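PDB 5EJY: myosin-I heavy chain from Dictyostelium discoideum, which is an actin-based class VII motor with ATPase activity that acts in early phagocytosis and adhesion, this chain being a MyTH4-FERM unit of its tail. Local coordinates for residues V66-N71 against Y85-F90. Numbering follows the deposited sequence.
Sequences VLHYMN and YSPVKF
The carbonyl O of Y69, at the C-terminal end of helix 53-70, accepts hydrogen bonds from S72 OG and R124 NH1, while the Y69 side chain reaches across to helix 81-97. That side chain leaves its helix with chi1 180°, CG opposite the backbone N, which brings the ring alongside P87 and V88. Y69 CD2 lies 3.5 Å from V88 CG2, and Y69 CE2 is 3.7 Å from the same methyl, so a single valine branch, approaching obliquely, meets the CD2-CE2 side of the ring. At the base of the ring, P87 CG comes in near the ring plane, 4.2 Å from Y69 CB. The Y69 hydroxyl is hydrogen-bonded to E127 of helix 119-133, and R124 makes a cation-pi contact with the ring; the polar end of this buried tyrosine is thus satisfied while its carbon flank packs against apolar atoms. The exposed H68 side chain crosses that of P87 at about a right angle. The closest CA atoms, Y69 and P87, are 6.4 Å apart, and P87 lies where helix 81-97 is kinked. The two short segments run roughly antiparallel, 151° between their directions and 8.7 Å between their axes, as neighbouring helices packed in the helical bundle of the MyTH4 domain.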
loop_
_atom_site.group_PDB
_atom_site.type_symbol
_atom_site.label_atom_id
_atom_site.label_comp_id
_atom_site.label_asym_id
_atom_site.label_seq_id
_atom_site.Cartn_x
_atom_site.Cartn_y
_atom_site.Cartn_z
ATOM N N VAL A 66 -26.520 2.616 -12.574
ATOM C CA VAL A 66 -27.013 1.446 -11.847
ATOM C C VAL A 66 -27.818 0.535 -12.781
ATOM O O VAL A 66 -27.545 -0.661 -12.896
ATOM C CB VAL A 66 -27.891 1.857 -10.635
ATOM C CG1 VAL A 66 -28.547 0.627 -9.989
ATOM C CG2 VAL A 66 -27.067 2.645 -9.600
ATOM N N LEU A 67 -28.805 1.106 -13.458
ATOM C CA LEU A 67 -29.602 0.337 -14.408
ATOM C C LEU A 67 -28.711 -0.328 -15.446
ATOM O O LEU A 67 -28.898 -1.502 -15.782
ATOM C CB LEU A 67 -30.622 1.238 -15.101
ATOM C CG LEU A 67 -31.757 1.733 -14.206
ATOM C CD1 LEU A 67 -32.659 2.703 -14.957
ATOM C CD2 LEU A 67 -32.539 0.556 -13.678
ATOM N N HIS A 68 -27.745 0.430 -15.961
ATOM C CA HIS A 68 -26.834 -0.104 -16.969
ATOM C C HIS A 68 -26.052 -1.318 -16.470
ATOM O O HIS A 68 -25.893 -2.298 -17.198
ATOM C CB HIS A 68 -25.869 0.973 -17.452
ATOM C CG HIS A 68 -25.060 0.565 -18.638
ATOM N ND1 HIS A 68 -23.836 -0.061 -18.523
ATOM C CD2 HIS A 68 -25.302 0.679 -19.964
ATOM C CE1 HIS A 68 -23.357 -0.306 -19.729
ATOM N NE2 HIS A 68 -24.229 0.130 -20.621
ATOM N N TYR A 69 -25.549 -1.254 -15.238
ATOM C CA TYR A 69 -24.786 -2.375 -14.687
ATOM C C TYR A 69 -25.700 -3.564 -14.437
ATOM O O TYR A 69 -25.338 -4.707 -14.712
ATOM C CB TYR A 69 -24.060 -1.992 -13.391
ATOM C CG TYR A 69 -23.267 -3.136 -12.793
ATOM C CD1 TYR A 69 -23.813 -3.947 -11.807
ATOM C CD2 TYR A 69 -21.975 -3.404 -13.217
ATOM C CE1 TYR A 69 -23.089 -5.005 -11.258
ATOM C CE2 TYR A 69 -21.247 -4.457 -12.681
ATOM C CZ TYR A 69 -21.801 -5.248 -11.707
ATOM O OH TYR A 69 -21.071 -6.288 -11.179
ATOM N N MET A 70 -26.888 -3.289 -13.907
ATOM C CA MET A 70 -27.857 -4.339 -13.621
ATOM C C MET A 70 -28.246 -5.112 -14.879
ATOM O O MET A 70 -28.433 -6.323 -14.834
ATOM C CB MET A 70 -29.109 -3.748 -12.984
ATOM C CG MET A 70 -28.898 -3.268 -11.574
ATOM S SD MET A 70 -30.361 -2.480 -10.921
ATOM C CE MET A 70 -31.580 -3.789 -11.139
ATOM N N ASN A 71 -28.342 -4.396 -15.991
ATOM C CA ASN A 71 -28.836 -4.946 -17.246
ATOM C C ASN A 71 -27.742 -5.479 -18.159
ATOM O O ASN A 71 -28.033 -5.997 -19.237
ATOM C CB ASN A 71 -29.631 -3.870 -17.999
ATOM C CG ASN A 71 -30.940 -3.533 -17.315
ATOM O OD1 ASN A 71 -31.512 -4.365 -16.613
ATOM N ND2 ASN A 71 -31.420 -2.312 -17.516
ATOM N N TYR A 85 -17.017 -2.505 -16.011
ATOM C CA TYR A 85 -16.963 -1.808 -14.730
ATOM C C TYR A 85 -17.076 -0.294 -14.829
ATOM O O TYR A 85 -17.174 0.386 -13.807
ATOM C CB TYR A 85 -15.702 -2.202 -13.957
ATOM C CG TYR A 85 -15.791 -3.603 -13.423
ATOM C CD1 TYR A 85 -16.675 -3.913 -12.401
ATOM C CD2 TYR A 85 -15.015 -4.625 -13.955
ATOM C CE1 TYR A 85 -16.783 -5.204 -11.914
ATOM C CE2 TYR A 85 -15.109 -5.916 -13.474
ATOM C CZ TYR A 85 -15.991 -6.199 -12.455
ATOM O OH TYR A 85 -16.084 -7.474 -11.966
ATOM N N SER A 86 -17.071 0.235 -16.049
ATOM C CA SER A 86 -17.144 1.679 -16.236
ATOM C C SER A 86 -18.323 2.359 -15.517
ATOM O O SER A 86 -18.139 3.414 -14.903
ATOM C CB SER A 86 -17.091 2.063 -17.726
ATOM O OG SER A 86 -18.200 1.547 -18.439
ATOM N N PRO A 87 -19.532 1.773 -15.579
ATOM C CA PRO A 87 -20.601 2.430 -14.812
ATOM C C PRO A 87 -20.345 2.382 -13.305
ATOM O O PRO A 87 -20.742 3.305 -12.591
ATOM C CB PRO A 87 -21.853 1.612 -15.169
ATOM C CG PRO A 87 -21.324 0.278 -15.610
ATOM C CD PRO A 87 -20.013 0.576 -16.291
ATOM N N VAL A 88 -19.699 1.316 -12.834
ATOM C CA VAL A 88 -19.334 1.194 -11.422
ATOM C C VAL A 88 -18.317 2.269 -11.010
ATOM O O VAL A 88 -18.472 2.933 -9.979
ATOM C CB VAL A 88 -18.791 -0.217 -11.093
ATOM C CG1 VAL A 88 -18.327 -0.297 -9.649
ATOM C CG2 VAL A 88 -19.854 -1.264 -11.361
ATOM N N LYS A 89 -17.290 2.452 -11.833
ATOM C CA LYS A 89 -16.278 3.472 -11.589
ATOM C C LYS A 89 -16.904 4.859 -11.496
ATOM O O LYS A 89 -16.523 5.679 -10.660
ATOM C CB LYS A 89 -15.235 3.453 -12.714
ATOM C CG LYS A 89 -14.356 2.213 -12.742
ATOM C CD LYS A 89 -13.438 2.159 -11.535
ATOM C CE LYS A 89 -12.427 1.021 -11.642
ATOM N NZ LYS A 89 -11.268 1.329 -12.522
ATOM N N PHE A 90 -17.867 5.129 -12.366
ATOM C CA PHE A 90 -18.531 6.421 -12.342
ATOM C C PHE A 90 -19.210 6.654 -10.986
ATOM O O PHE A 90 -18.999 7.678 -10.322
ATOM C CB PHE A 90 -19.552 6.507 -13.478
ATOM C CG PHE A 90 -20.288 7.813 -13.525
ATOM C CD1 PHE A 90 -19.801 8.871 -14.271
ATOM C CD2 PHE A 90 -21.466 7.983 -12.820
ATOM C CE1 PHE A 90 -20.476 10.079 -14.314
ATOM C CE2 PHE A 90 -22.145 9.192 -12.854
ATOM C CZ PHE A 90 -21.656 10.236 -13.605
#